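Local coordinates for protein purine nucleoside phosphorylase (Schistosoma mansoni, PDB 6BB7) that catalyses the phosphorolysis of purine nucleosides, probably splitting inosine and guanosine reversibly into the free base and ribose 1-phosphate, at residues 100-105 / 228-233; 110-115 / 234-239; 117-122 / 239-244; 195-200 / 219-224. All coordinates share one frame; numbering follows the deposited sequence.

Contact 1: residues 100-105 / 228-233; sequences LPIRVM and IIACHC. With DMS (dimethyl sulfoxide), chain B.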
loop_
_atom_site.group_PDB
_atom_site.type_symbol
_atom_site.label_atom_id
_atom_site.label_comp_id
_atom_site.label_asym_id
_atom_site.label_seq_id
_atom_site.Cartn_x
_atom_site.Cartn_y
_atom_site.Cartn_z
ATOM N N LEU A 100 11.076 -17.096 6.017
ATOM C CA LEU A 100 11.950 -18.264 6.173
ATOM C C LEU A 100 11.980 -18.776 7.609
ATOM O O LEU A 100 11.813 -19.990 7.804
ATOM C CB LEU A 100 13.351 -18.035 5.576
ATOM C CG LEU A 100 14.277 -19.284 5.697
ATOM C CD1 LEU A 100 15.060 -19.558 4.440
ATOM C CD2 LEU A 100 15.198 -19.155 6.888
ATOM N N PRO A 101 12.157 -17.949 8.647
ATOM C CA PRO A 101 12.173 -18.515 10.012
ATOM C C PRO A 101 10.894 -19.254 10.416
ATOM O O PRO A 101 10.990 -20.278 11.117
ATOM C CB PRO A 101 12.466 -17.280 10.887
ATOM C CG PRO A 101 13.267 -16.372 9.960
ATOM C CD PRO A 101 12.546 -16.519 8.650
ATOM N N ILE A 102 9.710 -18.792 9.976
ATOM C CA ILE A 102 8.455 -19.473 10.300
ATOM C C ILE A 102 8.384 -20.820 9.589
ATOM O O ILE A 102 7.942 -21.826 10.159
ATOM C CB ILE A 102 7.242 -18.578 9.963
ATOM C CG1 ILE A 102 7.405 -17.223 10.658
ATOM C CG2 ILE A 102 5.976 -19.257 10.393
ATOM C CD1 ILE A 102 6.273 -16.289 10.517
ATOM N N ARG A 103 8.824 -20.864 8.328
ATOM C CA ARG A 103 8.844 -22.136 7.586
ATOM C C ARG A 103 9.860 -23.138 8.147
ATOM O O ARG A 103 9.606 -24.353 8.127
ATOM C CB ARG A 103 9.015 -21.845 6.087
ATOM C CG ARG A 103 7.752 -21.231 5.491
ATOM C CD ARG A 103 7.855 -20.783 4.035
ATOM N NE ARG A 103 6.540 -20.334 3.548
ATOM C CZ ARG A 103 6.326 -19.677 2.419
ATOM N NH1 ARG A 103 7.321 -19.362 1.605
ATOM N NH2 ARG A 103 5.094 -19.274 2.100
ATOM N N VAL A 104 10.985 -22.659 8.676
ATOM C CA VAL A 104 11.914 -23.515 9.426
ATOM C C VAL A 104 11.223 -24.091 10.660
ATOM O O VAL A 104 11.334 -25.291 10.948
ATOM C CB VAL A 104 13.215 -22.758 9.760
ATOM C CG1 VAL A 104 14.079 -23.532 10.748
ATOM C CG2 VAL A 104 14.007 -22.447 8.447
ATOM N N MET A 105 10.497 -23.249 11.411
ATOM C CA MET A 105 9.730 -23.770 12.539
ATOM C C MET A 105 8.818 -24.906 12.092
ATOM O O MET A 105 8.729 -25.942 12.762
ATOM C CB MET A 105 8.885 -22.670 13.186
ATOM C CG MET A 105 9.610 -21.625 14.011
ATOM S SD MET A 105 8.393 -20.589 14.865
ATOM C CE MET A 105 9.440 -19.547 15.871
ATOM N N ILE A 228 0.103 -14.784 8.798
ATOM C CA ILE A 228 -0.263 -15.239 7.455
ATOM C C ILE A 228 0.634 -16.404 7.013
ATOM O O ILE A 228 0.150 -17.401 6.445
ATOM C CB ILE A 228 -0.255 -14.056 6.466
ATOM C CG1 ILE A 228 -1.474 -13.151 6.751
ATOM C CG2 ILE A 228 -0.294 -14.570 5.011
ATOM C CD1 ILE A 228 -1.487 -11.825 5.978
ATOM N N ILE A 229 1.949 -16.304 7.249
ATOM C CA ILE A 229 2.851 -17.406 6.906
ATOM C C ILE A 229 2.501 -18.669 7.696
ATOM O O ILE A 229 2.500 -19.783 7.145
ATOM C CB ILE A 229 4.327 -16.987 7.080
ATOM C CG1 ILE A 229 4.694 -15.814 6.150
ATOM C CG2 ILE A 229 5.293 -18.191 6.841
ATOM C CD1 ILE A 229 4.469 -16.062 4.652
ATOM N N ALA A 230 2.186 -18.524 8.991
ATOM C CA ALA A 230 1.785 -19.660 9.823
ATOM C C ALA A 230 0.481 -20.296 9.322
ATOM O O ALA A 230 0.384 -21.524 9.192
ATOM C CB ALA A 230 1.663 -19.200 11.286
ATOM N N CYS A 231 -0.539 -19.478 9.034
ATOM C CA CYS A 231 -1.822 -20.005 8.557
ATOM C C CYS A 231 -1.662 -20.729 7.219
ATOM O O CYS A 231 -2.246 -21.808 7.009
ATOM C CB CYS A 231 -2.833 -18.846 8.459
ATOM S SG CYS A 231 -4.529 -19.330 8.004
ATOM N N HIS A 232 -0.845 -20.167 6.314
ATOM C CA HIS A 232 -0.565 -20.791 5.014
ATOM C C HIS A 232 -0.073 -22.232 5.158
ATOM O O HIS A 232 -0.477 -23.104 4.384
ATOM C CB HIS A 232 0.431 -19.880 4.255
ATOM C CG HIS A 232 0.884 -20.376 2.906
ATOM N ND1 HIS A 232 2.111 -20.994 2.704
ATOM C CD2 HIS A 232 0.318 -20.255 1.678
ATOM C CE1 HIS A 232 2.259 -21.255 1.410
ATOM N NE2 HIS A 232 1.183 -20.826 0.766
ATOM N N CYS A 233 0.805 -22.495 6.149
ATOM C CA CYS A 233 1.403 -23.815 6.327
ATOM C C CYS A 233 0.781 -24.630 7.457
ATOM O O CYS A 233 1.354 -25.662 7.843
ATOM C CB CYS A 233 2.925 -23.722 6.451
ATOM S SG CYS A 233 3.586 -23.030 8.011
HETATM S S DMS B . 6.117 -15.988 0.208
HETATM O O DMS B . 6.748 -17.244 -0.329
HETATM C C1 DMS B . 7.207 -15.306 1.478
HETATM C C2 DMS B . 6.410 -14.664 -0.994
HETATM O O HOH W 1 3.975 -20.776 4.781
#
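I102 and A230 are the facing residues of two helices whose short axes, 100-105 and 228-232, pass 9.6 Å apart at a signed crossing angle of -35°. The pair belongs to one helical layer on the mixed sheet of the nucleoside phosphorylase fold, as the packing of both M105 and A230 on L113 of strand 112-121 attests. The apolar part of the contact is the I102-I229 pair. With chi1 of I229 at -61°, CG1 sits beside the backbone N and CG2 anti to it, where CG2 meets CB of I102 at 3.7 Å, while CD1 of I102 reaches back to CB of I229 at 4.0 Å. Beside them the R103 chain, extended from CG to NE, runs across I229 at about a right angle, with CG and NE both passing its CG2 methyl.

The polar half is joined through one water molecule. It lies in the guanidinium plane and accepts from R103 NE at 2.9 Å. It then donates to I229 O at 3.0 Å, a carbonyl of the last helical turn, and is hydrogen-bonded to H232 ND1 at 2.8 Å. H232 is held from its other side too, since NE2 bonds to N153 OD1. The guanidinium and imidazole planes are inclined by 40°. C233 leaves helical geometry here, and its carbonyl is taken by K106 NZ. At the far end of the guanidinium, NH1 bonds to A7 O and also donates to the oxygen of a dimethyl sulfoxide molecule, R103 NH1 to DMS O being 2.9 Å.

Contact 2: residues 110-115 / 234-239; sequences VRVLLI and GIKVLA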
loop_
_atom_site.group_PDB
_atom_site.type_symbol
_atom_site.label_atom_id
_atom_site.label_comp_id
_atom_site.label_asym_id
_atom_site.label_seq_id
_atom_site.Cartn_x
_atom_site.Cartn_y
_atom_site.Cartn_z
ATOM N N VAL A 110 6.867 -27.611 14.557
ATOM C CA VAL A 110 5.998 -26.689 15.293
ATOM C C VAL A 110 4.560 -26.814 14.796
ATOM O O VAL A 110 4.294 -26.764 13.587
ATOM C CB VAL A 110 6.514 -25.247 15.177
ATOM C CG1 VAL A 110 5.478 -24.235 15.713
ATOM C CG2 VAL A 110 7.851 -25.092 15.926
ATOM N N ARG A 111 3.623 -26.964 15.736
ATOM C CA ARG A 111 2.191 -27.029 15.443
ATOM C C ARG A 111 1.394 -25.835 15.974
ATOM O O ARG A 111 0.276 -25.598 15.488
ATOM C CB ARG A 111 1.579 -28.324 16.002
ATOM C CG ARG A 111 2.063 -29.561 15.273
ATOM C CD ARG A 111 1.721 -30.846 16.000
ATOM N NE ARG A 111 0.293 -31.128 15.991
ATOM C CZ ARG A 111 -0.251 -32.180 16.598
ATOM N NH1 ARG A 111 0.516 -33.031 17.264
ATOM N NH2 ARG A 111 -1.560 -32.375 16.547
ATOM N N VAL A 112 1.931 -25.091 16.946
ATOM C CA VAL A 112 1.286 -23.930 17.580
ATOM C C VAL A 112 2.316 -22.804 17.725
ATOM O O VAL A 112 3.435 -23.034 18.205
ATOM C CB VAL A 112 0.714 -24.310 18.968
ATOM C CG1 VAL A 112 0.192 -23.081 19.708
ATOM C CG2 VAL A 112 -0.374 -25.366 18.859
ATOM N N LEU A 113 1.935 -21.577 17.329
ATOM C CA LEU A 113 2.773 -20.383 17.440
ATOM C C LEU A 113 2.079 -19.370 18.349
ATOM O O LEU A 113 0.911 -19.024 18.112
ATOM C CB LEU A 113 3.024 -19.782 16.048
ATOM C CG LEU A 113 3.758 -18.448 15.962
ATOM C CD1 LEU A 113 5.194 -18.550 16.477
ATOM C CD2 LEU A 113 3.739 -17.993 14.495
ATOM N N LEU A 114 2.779 -18.943 19.408
ATOM C CA LEU A 114 2.305 -17.935 20.360
ATOM C C LEU A 114 3.069 -16.632 20.118
ATOM O O LEU A 114 4.305 -16.641 20.038
ATOM C CB LEU A 114 2.518 -18.414 21.815
ATOM C CG LEU A 114 2.058 -19.843 22.165
ATOM C CD1 LEU A 114 2.441 -20.181 23.631
ATOM C CD2 LEU A 114 0.563 -20.004 21.973
ATOM N N ILE A 115 2.342 -15.509 19.967
ATOM C CA ILE A 115 2.936 -14.222 19.575
ATOM C C ILE A 115 2.443 -13.107 20.490
ATOM O O ILE A 115 1.244 -13.012 20.775
ATOM C CB ILE A 115 2.604 -13.855 18.116
ATOM C CG1 ILE A 115 2.911 -14.989 17.151
ATOM C CG2 ILE A 115 3.402 -12.602 17.700
ATOM C CD1 ILE A 115 2.375 -14.723 15.712
ATOM N N GLY A 234 -0.401 -24.242 7.950
ATOM C CA GLY A 234 -1.146 -25.063 8.897
ATOM C C GLY A 234 -0.754 -24.991 10.357
ATOM O O GLY A 234 -1.095 -25.913 11.104
ATOM N N ILE A 235 -0.077 -23.927 10.799
ATOM C CA ILE A 235 0.286 -23.739 12.206
ATOM C C ILE A 235 -0.801 -22.893 12.882
ATOM O O ILE A 235 -1.215 -21.854 12.339
ATOM C CB ILE A 235 1.671 -23.062 12.326
ATOM C CG1 ILE A 235 2.781 -23.985 11.797
ATOM C CG2 ILE A 235 1.988 -22.658 13.777
ATOM C CD1 ILE A 235 4.128 -23.348 11.697
ATOM N N LYS A 236 -1.307 -23.374 14.025
ATOM C CA LYS A 236 -2.314 -22.651 14.810
ATOM C C LYS A 236 -1.660 -21.472 15.531
ATOM O O LYS A 236 -0.500 -21.553 15.929
ATOM C CB LYS A 236 -2.944 -23.576 15.855
ATOM C CG LYS A 236 -3.724 -24.756 15.276
ATOM C CD LYS A 236 -4.139 -25.786 16.352
ATOM C CE LYS A 236 -4.544 -25.155 17.679
ATOM N NZ LYS A 236 -5.176 -26.144 18.622
ATOM N N VAL A 237 -2.403 -20.367 15.706
ATOM C CA VAL A 237 -1.837 -19.124 16.260
ATOM C C VAL A 237 -2.687 -18.585 17.413
ATOM O O VAL A 237 -3.924 -18.562 17.325
ATOM C CB VAL A 237 -1.739 -18.044 15.158
ATOM C CG1 VAL A 237 -1.374 -16.674 15.755
ATOM C CG2 VAL A 237 -0.734 -18.421 14.097
ATOM N N LEU A 238 -2.013 -18.122 18.485
ATOM C CA LEU A 238 -2.562 -17.226 19.505
ATOM C C LEU A 238 -1.722 -15.949 19.470
ATOM O O LEU A 238 -0.497 -16.028 19.601
ATOM C CB LEU A 238 -2.464 -17.823 20.925
ATOM C CG LEU A 238 -2.853 -16.900 22.084
ATOM C CD1 LEU A 238 -4.347 -16.613 22.083
ATOM C CD2 LEU A 238 -2.434 -17.496 23.412
ATOM N N ALA A 239 -2.364 -14.784 19.295
ATOM C CA ALA A 239 -1.685 -13.485 19.261
ATOM C C ALA A 239 -2.307 -12.542 20.284
ATOM O O ALA A 239 -3.527 -12.355 20.293
ATOM C CB ALA A 239 -1.803 -12.867 17.860
HETATM O O HOH W 2 -1.063 -27.272 13.577
#
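I235, with chi1 at -66°, sets CG1 against the V110 carbonyl and sends CG2 the other way, to L113. The evidence is I235 CG1 to V110 O at 3.6 Å and I235 CG2 to L113 CB at 3.8 Å. Farther along, L114 turns CG beside its own N (chi1 -48°), which brings CD2 to within 3.9 Å of L238 CB.

The backbones run parallel, their short axes 14° apart. K236 N donates to R111 O at 3.1 Å, and L113 N answers to K236 O at 2.8 Å. L238 N then bonds to L113 O at 3.1 Å, and I115 N to L238 O at 2.9 Å. R111 O is gripped twice, because a water 2.9 Å away also donates to it and links it to G234 O.

G234, at positive phi, is the C-prime residue of a Schellman motif that ends helix 224-232 and hands the chain to the strand. L113 and V237 pack on A230 of that helix, while L114 and L238, on the other face, meet F277, I281 and I280 of helix 259-283. Two parallel strands, each entered from a preceding helix and covered on both faces, are part of the central sheet of the alpha/beta/alpha sandwich of the phosphorylase superfamily.

Contact 3: residues 117-122 / 239-244; sequences NLAGGI and AVSLIA. With D4V (3-methylpyridin-2-ol), chain F.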
loop_
_atom_site.group_PDB
_atom_site.type_symbol
_atom_site.label_atom_id
_atom_site.label_comp_id
_atom_site.label_asym_id
_atom_site.label_seq_id
_atom_site.Cartn_x
_atom_site.Cartn_y
_atom_site.Cartn_z
ATOM N N ASN A 117 2.919 -8.641 21.146
ATOM C CA ASN A 117 3.352 -7.362 20.604
ATOM C C ASN A 117 2.863 -6.230 21.496
ATOM O O ASN A 117 2.019 -6.428 22.367
ATOM C CB ASN A 117 2.852 -7.153 19.153
ATOM C CG ASN A 117 1.318 -7.101 19.047
ATOM O OD1 ASN A 117 0.652 -6.254 19.633
ATOM N ND2 ASN A 117 0.759 -7.978 18.213
ATOM N N LEU A 118 3.422 -5.034 21.276
ATOM C CA LEU A 118 2.883 -3.789 21.813
ATOM C C LEU A 118 2.082 -3.082 20.720
ATOM O O LEU A 118 2.427 -3.146 19.531
ATOM C CB LEU A 118 4.006 -2.883 22.332
ATOM C CG LEU A 118 4.601 -3.404 23.660
ATOM C CD1 LEU A 118 6.107 -3.417 23.630
ATOM C CD2 LEU A 118 4.076 -2.557 24.812
ATOM N N ALA A 119 1.003 -2.406 21.115
ATOM C CA ALA A 119 0.102 -1.778 20.154
ATOM C C ALA A 119 -0.602 -0.569 20.760
ATOM O O ALA A 119 -0.615 -0.373 21.986
ATOM C CB ALA A 119 -0.945 -2.784 19.667
ATOM N N GLY A 120 -1.191 0.246 19.878
ATOM C CA GLY A 120 -2.044 1.365 20.290
ATOM C C GLY A 120 -3.521 0.992 20.377
ATOM O O GLY A 120 -4.039 0.248 19.543
ATOM N N GLY A 121 -4.194 1.512 21.405
ATOM C CA GLY A 121 -5.621 1.281 21.569
ATOM C C GLY A 121 -6.472 2.257 20.771
ATOM O O GLY A 121 -6.217 3.462 20.756
ATOM N N ILE A 122 -7.493 1.717 20.099
ATOM C CA ILE A 122 -8.483 2.498 19.365
ATOM C C ILE A 122 -9.861 2.441 20.051
ATOM O O ILE A 122 -10.473 3.475 20.309
ATOM C CB ILE A 122 -8.564 2.064 17.876
ATOM C CG1 ILE A 122 -7.200 2.196 17.143
ATOM C CG2 ILE A 122 -9.664 2.843 17.123
ATOM C CD1 ILE A 122 -6.678 3.600 16.996
ATOM N N ALA A 239 -2.364 -14.784 19.295
ATOM C CA ALA A 239 -1.685 -13.485 19.261
ATOM C C ALA A 239 -2.307 -12.542 20.284
ATOM O O ALA A 239 -3.527 -12.355 20.293
ATOM C CB ALA A 239 -1.803 -12.867 17.860
ATOM N N VAL A 240 -1.468 -11.925 21.117
ATOM C CA VAL A 240 -1.923 -11.047 22.199
ATOM C C VAL A 240 -1.191 -9.706 22.087
ATOM O O VAL A 240 0.048 -9.670 22.008
ATOM C CB VAL A 240 -1.676 -11.689 23.577
ATOM C CG1 VAL A 240 -2.177 -10.773 24.696
ATOM C CG2 VAL A 240 -2.358 -13.060 23.657
ATOM N N SER A 241 -1.949 -8.601 22.075
ATOM C CA SER A 241 -1.375 -7.251 22.130
ATOM C C SER A 241 -1.411 -6.694 23.559
ATOM O O SER A 241 -2.426 -6.817 24.257
ATOM C CB SER A 241 -2.128 -6.283 21.215
ATOM O OG SER A 241 -1.995 -6.591 19.839
ATOM N N LEU A 242 -0.308 -6.078 23.984
ATOM C CA LEU A 242 -0.253 -5.244 25.182
ATOM C C LEU A 242 -0.456 -3.784 24.766
ATOM O O LEU A 242 0.288 -3.250 23.936
ATOM C CB LEU A 242 1.083 -5.417 25.914
ATOM C CG LEU A 242 1.409 -4.445 27.058
ATOM C CD1 LEU A 242 0.383 -4.531 28.163
ATOM C CD2 LEU A 242 2.811 -4.747 27.602
ATOM N N ILE A 243 -1.454 -3.136 25.355
ATOM C CA ILE A 243 -1.863 -1.795 24.947
ATOM C C ILE A 243 -0.988 -0.744 25.628
ATOM O O ILE A 243 -0.936 -0.664 26.859
ATOM C CB ILE A 243 -3.354 -1.575 25.270
ATOM C CG1 ILE A 243 -4.234 -2.590 24.526
ATOM C CG2 ILE A 243 -3.784 -0.134 24.953
ATOM C CD1 ILE A 243 -4.038 -2.593 23.002
ATOM N N ALA A 244 -0.335 0.106 24.813
ATOM C CA ALA A 244 0.555 1.118 25.377
ATOM C C ALA A 244 -0.171 2.414 25.734
ATOM O O ALA A 244 0.270 3.137 26.627
ATOM C CB ALA A 244 1.711 1.416 24.420
HETATM C C4 D4V F . 0.806 3.092 19.566
HETATM C C5 D4V F . 2.018 1.463 18.224
HETATM C C3 D4V F . 1.503 2.659 20.735
HETATM C C2 D4V F . 2.471 1.604 20.650
HETATM C C1 D4V F . 2.752 1.012 19.433
HETATM O O D4V F . 2.248 0.886 17.007
HETATM C C D4V F . 3.775 -0.102 19.326
HETATM N N D4V F . 1.073 2.467 18.301
#
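N117 and S241 continue the parallel ladder of strands 112-121 and 236-246, in which main-chain bonds come first. N117 N donates to V240 O, and L242 N returns the bond to N117 O at 2.9 Å. A119 N then uses L242 O, and A244 N closes the series on A119 O, also at 2.9 Å. The strand directions are 54° apart, a strong twist, yet the bonding continues as far as A244.

One side-chain bond is added. In N117, chi1 of 63° puts CG between the backbone N and the carbonyl carbon and brings OD1 to S241 OG. S241 OG donates to N117 OD1 at 2.7 Å, in the amide plane and on a lone pair. The amide is fixed at its other end as well, by ND2 bonding to T223 OG1, so its rotation is settled.

On the L118 face, L118 and L242 lie side by side, CD2 to CD2 3.8 Å; on the other face A119 CB touches S241 CB at 4.0 Å. The I243 CG2 methyl covers the backbone at G121.

The ligand, 3-methylpyridin-2-ol, touches the end of the ladder. Its methyl C lies 3.3 Å from L118 O and its C4 lies 3.4 Å from G120 CA, a close approach that the bare glycine permits. A244 CB stands 3.9 Å from its C2. This position is consistent with the nucleobase pocket of the family.

Around the ladder, V262 of helix 259-283 packs on L118 and A244, strand 131-139 flanks V240 and S241 through L133 and I134, and strand 218-220 pairs with G120 through V219.

Contact 4: residues 195-200 / 219-224; sequences AFNGGP and VGMSTV. With D4V (3-methylpyridin-2-ol), chain F.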
loop_
_atom_site.group_PDB
_atom_site.type_symbol
_atom_site.label_atom_id
_atom_site.label_comp_id
_atom_site.label_asym_id
_atom_site.label_seq_id
_atom_site.Cartn_x
_atom_site.Cartn_y
_atom_site.Cartn_z
ATOM N N ALA A 195 -5.482 -3.783 13.428
ATOM C CA ALA A 195 -5.060 -3.132 12.181
ATOM C C ALA A 195 -3.536 -3.126 12.065
ATOM O O ALA A 195 -2.833 -2.696 12.992
ATOM C CB ALA A 195 -5.569 -1.693 12.116
ATOM N N PHE A 196 -3.030 -3.578 10.905
ATOM C CA PHE A 196 -1.597 -3.564 10.597
ATOM C C PHE A 196 -1.243 -2.248 9.884
ATOM O O PHE A 196 -1.644 -2.023 8.733
ATOM C CB PHE A 196 -1.259 -4.792 9.743
ATOM C CG PHE A 196 0.226 -4.947 9.358
ATOM C CD1 PHE A 196 1.271 -4.338 10.062
ATOM C CD2 PHE A 196 0.549 -5.735 8.245
ATOM C CE1 PHE A 196 2.597 -4.496 9.664
ATOM C CE2 PHE A 196 1.871 -5.893 7.853
ATOM C CZ PHE A 196 2.897 -5.276 8.546
ATOM N N ASN A 197 -0.540 -1.360 10.605
ATOM C CA ASN A 197 0.124 -0.153 10.082
ATOM C C ASN A 197 1.573 -0.525 9.766
ATOM O O ASN A 197 2.343 -0.863 10.662
ATOM C CB ASN A 197 0.092 0.965 11.141
ATOM C CG ASN A 197 1.059 2.117 10.854
ATOM O OD1 ASN A 197 1.331 2.448 9.692
ATOM N ND2 ASN A 197 1.582 2.742 11.929
ATOM N N GLY A 198 1.958 -0.459 8.488
ATOM C CA GLY A 198 3.324 -0.819 8.128
ATOM C C GLY A 198 4.394 -0.115 8.954
ATOM O O GLY A 198 5.438 -0.702 9.266
ATOM N N GLY A 199 4.195 1.162 9.283
ATOM C CA GLY A 199 5.151 1.874 10.140
ATOM C C GLY A 199 6.351 2.452 9.370
ATOM O O GLY A 199 6.383 2.397 8.123
ATOM N N PRO A 200 7.362 3.002 10.065
ATOM C CA PRO A 200 7.592 2.979 11.521
ATOM C C PRO A 200 7.041 4.193 12.289
ATOM O O PRO A 200 7.244 4.271 13.503
ATOM C CB PRO A 200 9.123 2.968 11.595
ATOM C CG PRO A 200 9.545 3.844 10.402
ATOM C CD PRO A 200 8.533 3.511 9.328
ATOM N N VAL A 219 -4.119 -1.056 16.906
ATOM C CA VAL A 219 -3.263 -0.842 15.731
ATOM C C VAL A 219 -1.796 -1.081 16.113
ATOM O O VAL A 219 -1.330 -0.634 17.161
ATOM C CB VAL A 219 -3.486 0.569 15.116
ATOM C CG1 VAL A 219 -3.219 1.680 16.110
ATOM C CG2 VAL A 219 -2.635 0.783 13.874
ATOM N N GLY A 220 -1.059 -1.786 15.249
ATOM C CA GLY A 220 0.374 -1.953 15.458
ATOM C C GLY A 220 1.111 -2.268 14.169
ATOM O O GLY A 220 0.502 -2.352 13.093
ATOM N N MET A 221 2.428 -2.507 14.308
ATOM C CA MET A 221 3.366 -2.568 13.182
ATOM C C MET A 221 3.960 -3.958 12.952
ATOM O O MET A 221 4.990 -4.075 12.278
ATOM C CB MET A 221 4.506 -1.552 13.357
ATOM C CG MET A 221 4.104 -0.129 13.617
ATOM S SD MET A 221 5.569 0.888 14.017
ATOM C CE MET A 221 4.742 2.330 14.673
ATOM N N SER A 222 3.371 -5.008 13.512
ATOM C CA SER A 222 3.961 -6.349 13.439
ATOM C C SER A 222 2.849 -7.394 13.350
ATOM O O SER A 222 1.677 -7.075 13.106
ATOM C CB SER A 222 4.874 -6.609 14.653
ATOM O OG SER A 222 4.129 -6.679 15.842
ATOM N N THR A 223 3.248 -8.659 13.541
ATOM C CA THR A 223 2.367 -9.791 13.820
ATOM C C THR A 223 1.609 -10.339 12.605
ATOM O O THR A 223 1.645 -11.556 12.361
ATOM C CB THR A 223 1.454 -9.464 14.999
ATOM O OG1 THR A 223 2.279 -9.213 16.155
ATOM C CG2 THR A 223 0.491 -10.621 15.298
ATOM N N VAL A 224 0.889 -9.489 11.856
ATOM C CA VAL A 224 0.098 -9.981 10.713
ATOM C C VAL A 224 0.946 -10.743 9.696
ATOM O O VAL A 224 0.482 -11.798 9.206
ATOM C CB VAL A 224 -0.747 -8.834 10.132
ATOM C CG1 VAL A 224 -1.367 -9.158 8.774
ATOM C CG2 VAL A 224 -1.847 -8.425 11.141
HETATM C C4 D4V F . 0.806 3.092 19.566
HETATM C C5 D4V F . 2.018 1.463 18.224
HETATM C C3 D4V F . 1.503 2.659 20.735
HETATM C C2 D4V F . 2.471 1.604 20.650
HETATM C C1 D4V F . 2.752 1.012 19.433
HETATM O O D4V F . 2.248 0.886 17.007
HETATM C C D4V F . 3.775 -0.102 19.326
HETATM N N D4V F . 1.073 2.467 18.301
HETATM O O HOH W 3 6.207 -3.343 9.743
#
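F196 and V224 meet at a slant, with CD2 of the ring 3.9 Å from V224 CB. Because F196 CG lies opposite its backbone N (chi1 -179°), the ring lies beside the backbone of 220-222 and turns its edge to two carbonyls: CE1 is 3.6 Å from M221 O, and G220 O lies in the ring plane.

N197 and M221, by contrast, run alongside each other in the same direction. N197 OD1 receives a weak bond from G199 N, while ND2 bonds to T201 O, which fixes the amide. M221 is extended beyond CG, its SD passing G199 CA at 4.0 Å, and its CE methyl ends 3.4 Å from P200 O, a buried oxygen with no hydrogen-bond partner in the model. The same methyl lies 3.7 Å from the ligand O of 3-methylpyridin-2-ol, so M221 forms part of the wall round the ligand.

Two backbone bonds hold the strand ends in parallel register: G220 N to A195 O at 3.0 Å and N197 N to G220 O at 2.9 Å. A water donates to both G198 O and M221 O and ties the loops beyond.

The contact closes the beta-alpha-beta unit of strand 189-196, helix 205-213 and strand 218-220. Strand 131-139 flanks F196 and V224 through N139, strand 112-121 borders V219, and L145 and F161 of a third subunit pack on F196 and M221.

In the fold
All four contacts are largely buried, but contact 2 reaches the surface at R111 and K236. Contacts 2 and 3 are successive parts of one parallel strand pair, 112-121 with 236-246, sharing A239 and joined by I115 O to V240 N. Contact 2 is held by backbone bonds and aliphatic side chains, whereas contact 3 adds an amide-hydroxyl bond and reaches the ligand. Contact 1 pairs the helices that precede those strands, using aliphatic packing and a water instead of a ladder. Contact 4, nested in the chain within the other three, adjoins contact 3 because strands 112-121 and 218-220 are neighbours in the sheet, and it borders the same ligand. It is also where a neighbouring subunit approaches most extensively.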